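Local coordinates for protein putative peptidase (Clostridium acetobutylicum, PDB 3K9T) that binds one zinc ion per subunit and probably acts in the biosynthesis of modified polysaccharides, with no peptidase activity expected despite its aminopeptidase-like fold, at residues T15-L26 and G200-A208; C30-R39 and V67-D75. One frame throughout, in Å; residues are numbered along the deposited sequence. Where two conformers were deposited one is given.

Interaction 1: residues T15-L26 and G200-A208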
loop_
_atom_site.group_PDB
_atom_site.type_symbol
_atom_site.label_atom_id
_atom_site.label_comp_id
_atom_site.label_asym_id
_atom_site.label_seq_id
_atom_site.Cartn_x
_atom_site.Cartn_y
_atom_site.Cartn_z
ATOM N N THR A 15 -9.982 38.300 -13.364
ATOM C CA THR A 15 -8.707 38.440 -12.646
ATOM C C THR A 15 -7.528 37.842 -13.431
ATOM O O THR A 15 -6.433 38.375 -13.370
ATOM C CB THR A 15 -8.787 37.808 -11.252
ATOM O OG1 THR A 15 -9.942 38.349 -10.593
ATOM C CG2 THR A 15 -7.501 38.069 -10.427
ATOM N N GLY A 16 -7.746 36.747 -14.170
ATOM C CA GLY A 16 -6.680 36.177 -15.010
ATOM C C GLY A 16 -6.150 37.229 -15.997
ATOM O O GLY A 16 -4.946 37.335 -16.294
ATOM N N GLY A 17 -7.071 38.029 -16.499
ATOM C CA GLY A 17 -6.715 39.131 -17.359
ATOM C C GLY A 17 -5.881 40.186 -16.679
ATOM O O GLY A 17 -4.922 40.654 -17.271
ATOM N N GLU A 18 -6.240 40.554 -15.446
ATOM C CA GLU A 18 -5.507 41.552 -14.652
ATOM C C GLU A 18 -4.122 41.021 -14.282
ATOM O O GLU A 18 -3.154 41.760 -14.221
ATOM C CB GLU A 18 -6.296 41.910 -13.375
ATOM C CG GLU A 18 -7.717 42.453 -13.629
ATOM C CD GLU A 18 -8.473 42.871 -12.349
ATOM O OE1 GLU A 18 -8.983 41.943 -11.701
ATOM O OE2 GLU A 18 -8.548 44.090 -11.986
ATOM N N ILE A 19 -4.049 39.708 -14.021
ATOM C CA ILE A 19 -2.780 39.060 -13.688
ATOM C C ILE A 19 -1.881 39.145 -14.927
ATOM O O ILE A 19 -0.703 39.475 -14.811
ATOM C CB ILE A 19 -2.933 37.594 -13.206
ATOM C CG1 ILE A 19 -3.733 37.522 -11.883
ATOM C CG2 ILE A 19 -1.571 36.954 -12.993
ATOM C CD1 ILE A 19 -4.202 36.084 -11.506
ATOM N N TYR A 20 -2.454 38.906 -16.115
ATOM C CA TYR A 20 -1.692 39.005 -17.371
ATOM C C TYR A 20 -1.091 40.413 -17.588
ATOM O O TYR A 20 0.092 40.563 -17.951
ATOM C CB TYR A 20 -2.546 38.634 -18.598
ATOM C CG TYR A 20 -1.762 38.918 -19.849
ATOM C CD1 TYR A 20 -0.739 38.060 -20.257
ATOM C CD2 TYR A 20 -1.947 40.084 -20.557
ATOM C CE1 TYR A 20 0.033 38.338 -21.361
ATOM C CE2 TYR A 20 -1.185 40.362 -21.669
ATOM C CZ TYR A 20 -0.187 39.491 -22.075
ATOM O OH TYR A 20 0.592 39.782 -23.198
ATOM N N ASN A 21 -1.930 41.431 -17.371
ATOM C CA ASN A 21 -1.541 42.829 -17.549
ATOM C C ASN A 21 -0.368 43.250 -16.662
ATOM O O ASN A 21 0.469 44.051 -17.101
ATOM C CB ASN A 21 -2.716 43.743 -17.307
ATOM C CG ASN A 21 -3.793 43.624 -18.374
ATOM O OD1 ASN A 21 -3.554 43.121 -19.471
ATOM N ND2 ASN A 21 -5.008 44.105 -18.047
ATOM N N LEU A 22 -0.322 42.716 -15.434
ATOM C CA LEU A 22 0.802 42.917 -14.525
ATOM C C LEU A 22 2.066 42.248 -15.098
ATOM O O LEU A 22 3.166 42.821 -15.060
ATOM C CB LEU A 22 0.478 42.356 -13.126
ATOM C CG LEU A 22 1.564 42.405 -12.023
ATOM C CD1 LEU A 22 2.253 43.780 -12.000
ATOM C CD2 LEU A 22 1.026 41.979 -10.598
ATOM N N ILE A 23 1.911 41.037 -15.637
ATOM C CA ILE A 23 3.022 40.330 -16.263
ATOM C C ILE A 23 3.526 41.189 -17.408
ATOM O O ILE A 23 4.728 41.447 -17.531
ATOM C CB ILE A 23 2.591 38.921 -16.778
ATOM C CG1 ILE A 23 2.332 37.968 -15.580
ATOM C CG2 ILE A 23 3.619 38.361 -17.864
ATOM C CD1 ILE A 23 1.579 36.696 -15.938
ATOM N N GLU A 24 2.609 41.657 -18.243
ATOM C CA GLU A 24 3.027 42.443 -19.401
ATOM C C GLU A 24 3.801 43.700 -18.966
ATOM O O GLU A 24 4.827 44.023 -19.553
ATOM C CB GLU A 24 1.810 42.805 -20.241
ATOM C CG GLU A 24 2.121 43.428 -21.578
ATOM C CD GLU A 24 0.862 43.656 -22.383
ATOM O OE1 GLU A 24 0.092 44.523 -21.959
ATOM O OE2 GLU A 24 0.618 42.961 -23.394
ATOM N N GLU A 25 3.294 44.406 -17.950
ATOM C CA GLU A 25 3.978 45.573 -17.403
ATOM C C GLU A 25 5.376 45.213 -16.856
ATOM O O GLU A 25 6.341 45.955 -17.038
ATOM C CB GLU A 25 3.142 46.228 -16.290
ATOM C CG GLU A 25 3.818 47.482 -15.704
ATOM C CD GLU A 25 2.926 48.321 -14.787
ATOM O OE1 GLU A 25 1.764 47.959 -14.533
ATOM O OE2 GLU A 25 3.406 49.369 -14.318
ATOM N N LEU A 26 5.487 44.080 -16.186
ATOM C CA LEU A 26 6.770 43.692 -15.624
ATOM C C LEU A 26 7.769 43.141 -16.683
ATOM O O LEU A 26 8.998 43.138 -16.476
ATOM C CB LEU A 26 6.550 42.657 -14.488
ATOM C CG LEU A 26 5.919 43.107 -13.163
ATOM C CD1 LEU A 26 5.640 41.929 -12.224
ATOM C CD2 LEU A 26 6.806 44.105 -12.458
ATOM N N GLY A 200 4.489 33.600 -11.377
ATOM C CA GLY A 200 4.403 33.420 -9.916
ATOM C C GLY A 200 4.309 34.749 -9.199
ATOM O O GLY A 200 3.561 34.907 -8.213
ATOM N N VAL A 201 5.089 35.708 -9.710
ATOM C CA VAL A 201 5.134 37.043 -9.159
ATOM C C VAL A 201 3.754 37.664 -9.298
ATOM O O VAL A 201 3.215 38.132 -8.310
ATOM C CB VAL A 201 6.208 37.950 -9.834
ATOM C CG1 VAL A 201 6.058 39.403 -9.338
ATOM C CG2 VAL A 201 7.564 37.433 -9.533
ATOM N N ALA A 202 3.167 37.634 -10.505
ATOM C CA ALA A 202 1.842 38.262 -10.690
ATOM C C ALA A 202 0.761 37.499 -9.946
ATOM O O ALA A 202 -0.130 38.138 -9.381
ATOM C CB ALA A 202 1.479 38.453 -12.146
ATOM N N LEU A 203 0.852 36.161 -9.886
ATOM C CA LEU A 203 -0.184 35.370 -9.189
ATOM C C LEU A 203 -0.242 35.664 -7.692
ATOM O O LEU A 203 -1.292 35.937 -7.147
ATOM C CB LEU A 203 -0.010 33.863 -9.434
ATOM C CG LEU A 203 -0.854 32.927 -8.555
ATOM C CD1 LEU A 203 -2.238 33.057 -9.018
ATOM C CD2 LEU A 203 -0.418 31.454 -8.580
ATOM N N ILE A 204 0.894 35.548 -7.033
ATOM C CA ILE A 204 1.009 35.744 -5.595
ATOM C C ILE A 204 0.558 37.180 -5.266
ATOM O O ILE A 204 -0.108 37.397 -4.261
ATOM C CB ILE A 204 2.487 35.408 -5.178
ATOM C CG1 ILE A 204 2.709 33.897 -5.251
ATOM C CG2 ILE A 204 2.865 35.833 -3.863
ATOM C CD1 ILE A 204 1.765 33.142 -4.492
ATOM N N THR A 205 0.847 38.139 -6.150
ATOM C CA THR A 205 0.406 39.510 -5.937
ATOM C C THR A 205 -1.120 39.566 -5.808
ATOM O O THR A 205 -1.660 40.123 -4.831
ATOM C CB THR A 205 0.954 40.451 -7.007
ATOM O OG1 THR A 205 2.380 40.479 -6.859
ATOM C CG2 THR A 205 0.392 41.897 -6.845
ATOM N N PHE A 206 -1.801 38.920 -6.745
ATOM C CA PHE A 206 -3.256 38.893 -6.734
ATOM C C PHE A 206 -3.880 38.025 -5.633
ATOM O O PHE A 206 -4.964 38.319 -5.168
ATOM C CB PHE A 206 -3.805 38.589 -8.131
ATOM C CG PHE A 206 -3.866 39.817 -9.003
ATOM C CD1 PHE A 206 -2.723 40.314 -9.606
ATOM C CD2 PHE A 206 -5.049 40.516 -9.153
ATOM C CE1 PHE A 206 -2.766 41.463 -10.374
ATOM C CE2 PHE A 206 -5.104 41.660 -9.925
ATOM C CZ PHE A 206 -3.968 42.132 -10.547
ATOM N N ILE A 207 -3.191 36.978 -5.204
ATOM C CA ILE A 207 -3.669 36.208 -4.074
ATOM C C ILE A 207 -3.610 37.119 -2.859
ATOM O O ILE A 207 -4.599 37.241 -2.169
ATOM C CB ILE A 207 -2.879 34.918 -3.840
ATOM C CG1 ILE A 207 -3.195 33.946 -4.979
ATOM C CG2 ILE A 207 -3.252 34.291 -2.464
ATOM C CD1 ILE A 207 -2.137 32.920 -5.146
ATOM N N ALA A 208 -2.467 37.773 -2.641
ATOM C CA ALA A 208 -2.295 38.739 -1.528
ATOM C C ALA A 208 -3.389 39.820 -1.581
ATOM O O ALA A 208 -4.026 40.130 -0.573
ATOM C CB ALA A 208 -0.902 39.371 -1.554
#
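In Ile19, chi1 of -64° sets CG1 anti to the carbonyl carbon and CG2 anti to the backbone N, and each branch meets a different residue of 200-208. CG1 lies over one face of the Phe206 ring, 4.1 Å from the ring centroid, a CH-pi contact. CG2 packs on Ala202, with Ile19 CG2 and Ala202 CB 3.5 Å apart. Leu22 has CG anti to its backbone N (chi1 177°), and its CD2 is the atom that reaches across. It meets the edge of the same ring, near its plane, with Leu22 CD2 3.8 Å from Phe206 CE1. The same methyl touches Ala202 and the methyl of Thr205.

Phe206 acts as a knob. Its hole is made by Thr15, Glu18, Ile19 and Leu22. Thr15 CG2 comes obliquely to Phe206 CD2 at 3.7 Å, and Glu18 offers its CB to the far end of the ring. Outside the pair, His48 also meets this ring.

Ala202 is the point of closest backbone approach. The CA atoms of Ile19 and Ala202 are 5.6 Å apart. The small methyl of Ala202 fits between Ile19, Leu22 and Ile23, with Ile23 CG1 at 3.6 Å from Ala202 CB. Further along, Leu26 CD1 touches Val201 CG1.

Thr205 turns its hydroxyl back to its own helix. Thr205 OG1 gives a hydrogen bond to Val201 O at 2.9 Å, on the opposite face of that carbonyl from Thr205 N. This leaves its methyl for Leu22.

The segment axes approach to 8.9 Å, with 132° between their directions. The contact is a buried, apolar helix-helix interface with knob-into-hole packing. It joins helix 12-26, near the N-terminus, to helix 194-211 in the core of the aminopeptidase-like alpha/beta fold.

Interaction 2: residues C30-R39 and V67-D75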
loop_
_atom_site.group_PDB
_atom_site.type_symbol
_atom_site.label_atom_id
_atom_site.label_comp_id
_atom_site.label_asym_id
_atom_site.label_seq_id
_atom_site.Cartn_x
_atom_site.Cartn_y
_atom_site.Cartn_z
ATOM N N CYS A 30 14.722 44.315 -16.640
ATOM C CA CYS A 30 15.837 43.414 -16.477
ATOM C C CYS A 30 16.135 43.077 -14.998
ATOM O O CYS A 30 16.989 43.688 -14.344
ATOM C CB CYS A 30 17.064 44.023 -17.118
ATOM S SG CYS A 30 18.441 42.858 -17.244
ATOM N N ARG A 31 15.419 42.089 -14.469
ATOM C CA ARG A 31 15.726 41.554 -13.147
ATOM C C ARG A 31 16.988 40.675 -13.158
ATOM O O ARG A 31 17.383 40.121 -14.155
ATOM C CB ARG A 31 14.555 40.715 -12.646
ATOM C CG ARG A 31 13.328 41.501 -12.283
ATOM C CD ARG A 31 12.056 40.676 -12.345
ATOM N NE ARG A 31 11.697 40.397 -13.740
ATOM C CZ ARG A 31 10.947 41.184 -14.496
ATOM N NH1 ARG A 31 10.426 42.312 -14.007
ATOM N NH2 ARG A 31 10.715 40.848 -15.752
ATOM N N SER A 32 17.610 40.573 -12.009
ATOM C CA SER A 32 18.658 39.599 -11.742
ATOM C C SER A 32 18.487 39.287 -10.230
ATOM O O SER A 32 17.463 39.664 -9.631
ATOM C CB SER A 32 20.042 40.170 -12.074
ATOM O OG SER A 32 21.071 39.214 -11.859
ATOM N N ILE A 33 19.463 38.627 -9.609
ATOM C CA ILE A 33 19.372 38.348 -8.173
ATOM C C ILE A 33 19.519 39.602 -7.300
ATOM O O ILE A 33 19.238 39.565 -6.116
ATOM C CB ILE A 33 20.336 37.259 -7.714
ATOM C CG1 ILE A 33 21.779 37.567 -8.082
ATOM C CG2 ILE A 33 19.928 35.919 -8.317
ATOM C CD1 ILE A 33 22.755 36.645 -7.277
ATOM N N THR A 34 20.016 40.683 -7.893
ATOM C CA THR A 34 20.144 41.972 -7.247
ATOM C C THR A 34 19.862 43.011 -8.324
ATOM O O THR A 34 19.691 42.657 -9.480
ATOM C CB THR A 34 21.565 42.215 -6.655
ATOM O OG1 THR A 34 22.527 42.306 -7.718
ATOM C CG2 THR A 34 21.947 41.113 -5.682
ATOM N N GLY A 35 19.765 44.277 -7.943
ATOM C CA GLY A 35 19.740 45.356 -8.930
ATOM C C GLY A 35 18.507 46.229 -9.021
ATOM O O GLY A 35 17.464 45.941 -8.412
ATOM N N ASN A 36 18.629 47.300 -9.803
ATOM C CA ASN A 36 17.514 48.246 -9.958
ATOM C C ASN A 36 16.288 47.654 -10.677
ATOM O O ASN A 36 15.182 48.170 -10.574
ATOM C CB ASN A 36 17.976 49.548 -10.640
ATOM C CG ASN A 36 18.851 50.412 -9.738
ATOM O OD1 ASN A 36 18.714 50.407 -8.525
ATOM N ND2 ASN A 36 19.750 51.157 -10.340
ATOM N N GLY A 37 16.481 46.543 -11.369
ATOM C CA GLY A 37 15.384 45.884 -12.057
ATOM C C GLY A 37 14.501 45.250 -11.027
ATOM O O GLY A 37 13.269 45.283 -11.143
ATOM N N VAL A 38 15.138 44.687 -10.003
ATOM C CA VAL A 38 14.376 44.118 -8.904
ATOM C C VAL A 38 13.631 45.250 -8.224
ATOM O O VAL A 38 12.437 45.104 -7.895
ATOM C CB VAL A 38 15.247 43.389 -7.878
ATOM C CG1 VAL A 38 14.343 42.752 -6.797
ATOM C CG2 VAL A 38 16.188 42.337 -8.555
ATOM N N ARG A 39 14.308 46.393 -8.032
ATOM C CA ARG A 39 13.650 47.545 -7.390
ATOM C C ARG A 39 12.483 48.083 -8.202
ATOM O O ARG A 39 11.428 48.382 -7.630
ATOM C CB ARG A 39 14.644 48.638 -7.034
ATOM C CG ARG A 39 15.601 48.174 -5.949
ATOM C CD ARG A 39 16.733 49.131 -5.696
ATOM N NE ARG A 39 17.721 48.521 -4.797
ATOM C CZ ARG A 39 18.974 48.215 -5.129
ATOM N NH1 ARG A 39 19.439 48.480 -6.328
ATOM N NH2 ARG A 39 19.782 47.655 -4.249
ATOM N N VAL A 67 26.006 37.233 0.759
ATOM C CA VAL A 67 25.230 38.093 -0.125
ATOM C C VAL A 67 26.163 38.681 -1.207
ATOM O O VAL A 67 27.130 39.381 -0.906
ATOM C CB VAL A 67 24.500 39.209 0.662
ATOM C CG1 VAL A 67 23.876 40.273 -0.285
ATOM C CG2 VAL A 67 23.426 38.611 1.556
ATOM N N PRO A 68 25.877 38.391 -2.478
ATOM C CA PRO A 68 26.772 38.865 -3.564
ATOM C C PRO A 68 26.857 40.384 -3.761
ATOM O O PRO A 68 26.115 41.142 -3.155
ATOM C CB PRO A 68 26.145 38.263 -4.823
ATOM C CG PRO A 68 24.665 38.140 -4.502
ATOM C CD PRO A 68 24.609 37.834 -2.993
ATOM N N LYS A 69 27.777 40.795 -4.625
ATOM C CA LYS A 69 27.824 42.162 -5.113
ATOM C C LYS A 69 26.556 42.444 -5.898
ATOM O O LYS A 69 25.880 41.534 -6.397
ATOM C CB LYS A 69 29.033 42.407 -6.014
ATOM C CG LYS A 69 30.345 42.367 -5.247
ATOM C CD LYS A 69 31.571 42.823 -6.039
ATOM C CE LYS A 69 32.809 42.739 -5.146
ATOM N NZ LYS A 69 33.555 44.023 -5.087
ATOM N N GLU A 70 26.231 43.727 -5.988
ATOM C CA GLU A 70 25.065 44.146 -6.707
ATOM C C GLU A 70 25.442 44.376 -8.154
ATOM O O GLU A 70 26.480 44.984 -8.443
ATOM C CB GLU A 70 24.486 45.424 -6.078
ATOM C CG GLU A 70 23.303 45.962 -6.861
ATOM C CD GLU A 70 22.643 47.154 -6.229
ATOM O OE1 GLU A 70 22.695 47.328 -4.979
ATOM O OE2 GLU A 70 22.031 47.906 -7.009
ATOM N N TRP A 71 24.572 43.921 -9.050
ATOM C CA TRP A 71 24.772 44.047 -10.500
ATOM C C TRP A 71 23.716 44.966 -11.097
ATOM O O TRP A 71 22.530 44.901 -10.713
ATOM C CB TRP A 71 24.679 42.669 -11.175
ATOM C CG TRP A 71 24.959 42.667 -12.645
ATOM C CD1 TRP A 71 26.162 42.917 -13.245
ATOM C CD2 TRP A 71 24.035 42.406 -13.704
ATOM N NE1 TRP A 71 26.042 42.829 -14.610
ATOM C CE2 TRP A 71 24.745 42.514 -14.917
ATOM C CE3 TRP A 71 22.675 42.086 -13.749
ATOM C CZ2 TRP A 71 24.140 42.314 -16.158
ATOM C CZ3 TRP A 71 22.076 41.868 -14.988
ATOM C CH2 TRP A 71 22.811 41.979 -16.173
ATOM N N ASN A 72 24.151 45.802 -12.045
ATOM C CA ASN A 72 23.257 46.697 -12.781
ATOM C C ASN A 72 23.677 46.817 -14.229
ATOM O O ASN A 72 24.837 46.574 -14.539
ATOM C CB ASN A 72 23.213 48.063 -12.131
ATOM C CG ASN A 72 22.307 48.077 -10.934
ATOM O OD1 ASN A 72 21.070 48.008 -11.074
ATOM N ND2 ASN A 72 22.904 48.126 -9.736
ATOM N N ILE A 73 22.750 47.190 -15.112
ATOM C CA ILE A 73 23.076 47.279 -16.529
ATOM C C ILE A 73 22.279 48.400 -17.173
ATOM O O ILE A 73 21.084 48.501 -16.949
ATOM C CB ILE A 73 22.866 45.888 -17.241
ATOM C CG1 ILE A 73 23.243 45.930 -18.734
ATOM C CG2 ILE A 73 21.434 45.376 -17.065
ATOM C CD1 ILE A 73 23.639 44.551 -19.316
ATOM N N LYS A 74 22.978 49.256 -17.935
ATOM C CA LYS A 74 22.395 50.354 -18.710
ATOM C C LYS A 74 22.186 49.944 -20.181
ATOM O O LYS A 74 21.141 50.183 -20.776
ATOM C CB LYS A 74 23.314 51.582 -18.662
ATOM C CG LYS A 74 23.397 52.246 -17.292
ATOM C CD LYS A 74 24.486 53.332 -17.226
ATOM C CE LYS A 74 24.936 53.581 -15.766
ATOM N NZ LYS A 74 25.637 52.401 -15.127
ATOM N N ASP A 75 23.183 49.329 -20.787
ATOM C CA ASP A 75 23.064 48.986 -22.194
ATOM C C ASP A 75 24.068 47.905 -22.486
ATOM O O ASP A 75 25.004 47.697 -21.709
ATOM C CB ASP A 75 23.357 50.233 -23.053
ATOM C CG ASP A 75 22.767 50.170 -24.476
ATOM O OD1 ASP A 75 22.035 49.234 -24.828
ATOM O OD2 ASP A 75 23.035 51.110 -25.253
#
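This contact joins the aminopeptidase-like region to the insert region, where the N-terminal turn of helix 36-45 meets the start of strand 70-79 in an antiparallel sheet. Gly35 holds the N-cap position, and its CA lies against Trp71 O. The next residue is held by a side chain: Asn36 N bonds to Asn72 OD1 at 2.8 Å, nearly straight, in the carbonyl plane and on a lone pair.

Just before Gly35, Thr34 OG1 accepts from Trp71 N at 2.9 Å. With chi1 66° this hydroxyl sits between the backbone N and the carbonyl carbon, and it also bonds to Tyr99. Ser32 CB meets the edge of the Trp71 ring, Ile33 CD1 packs on Pro68 CG, and Cys30 SG touches Ile73 CG2.

Arg39 grips Glu70 end-on in a salt bridge. Arg39 NH1 reaches Glu70 OE2 at 2.7 Å, and Arg39 NH2 reaches Glu70 OE1 at 3.0 Å. Both oxygens lie near the guanidinium plane, but the carboxylate is turned 46° from it, so Arg39 meets them from above the carboxylate plane. Arg39 NH2 also pairs with Glu55, and Glu70 OE1 accepts from Ser166 N. Asn36 OD1 also takes a bond from Arg39 NH1. Asn72 ND2 bonds to Glu70 OE2 at 2.9 Å, from the opposite face to Arg39 NH1.

The centres of the two interactions are 22 Å apart, but they meet through the chain between helix 12-26 and helix 36-45. Leu26 O of interaction 1 and Arg31 NH2 of interaction 2 lie 3.0 Å apart, probably hydrogen-bonded. Arg31 also bonds to the carbonyl oxygens of His190 and Pro191, and His190 is a zinc ligand with Asp196 and His325. Neither contact supplies a zinc ligand, but Arg31 ties the chain between them to the backbone of His190. The side chain of Val201 is about 11 Å from the zinc ion, and that of Ile33 about 10 Å. Interaction 1 is a buried core interface, while interaction 2 is partly buried, more polar, and joins the insert to the aminopeptidase-like region.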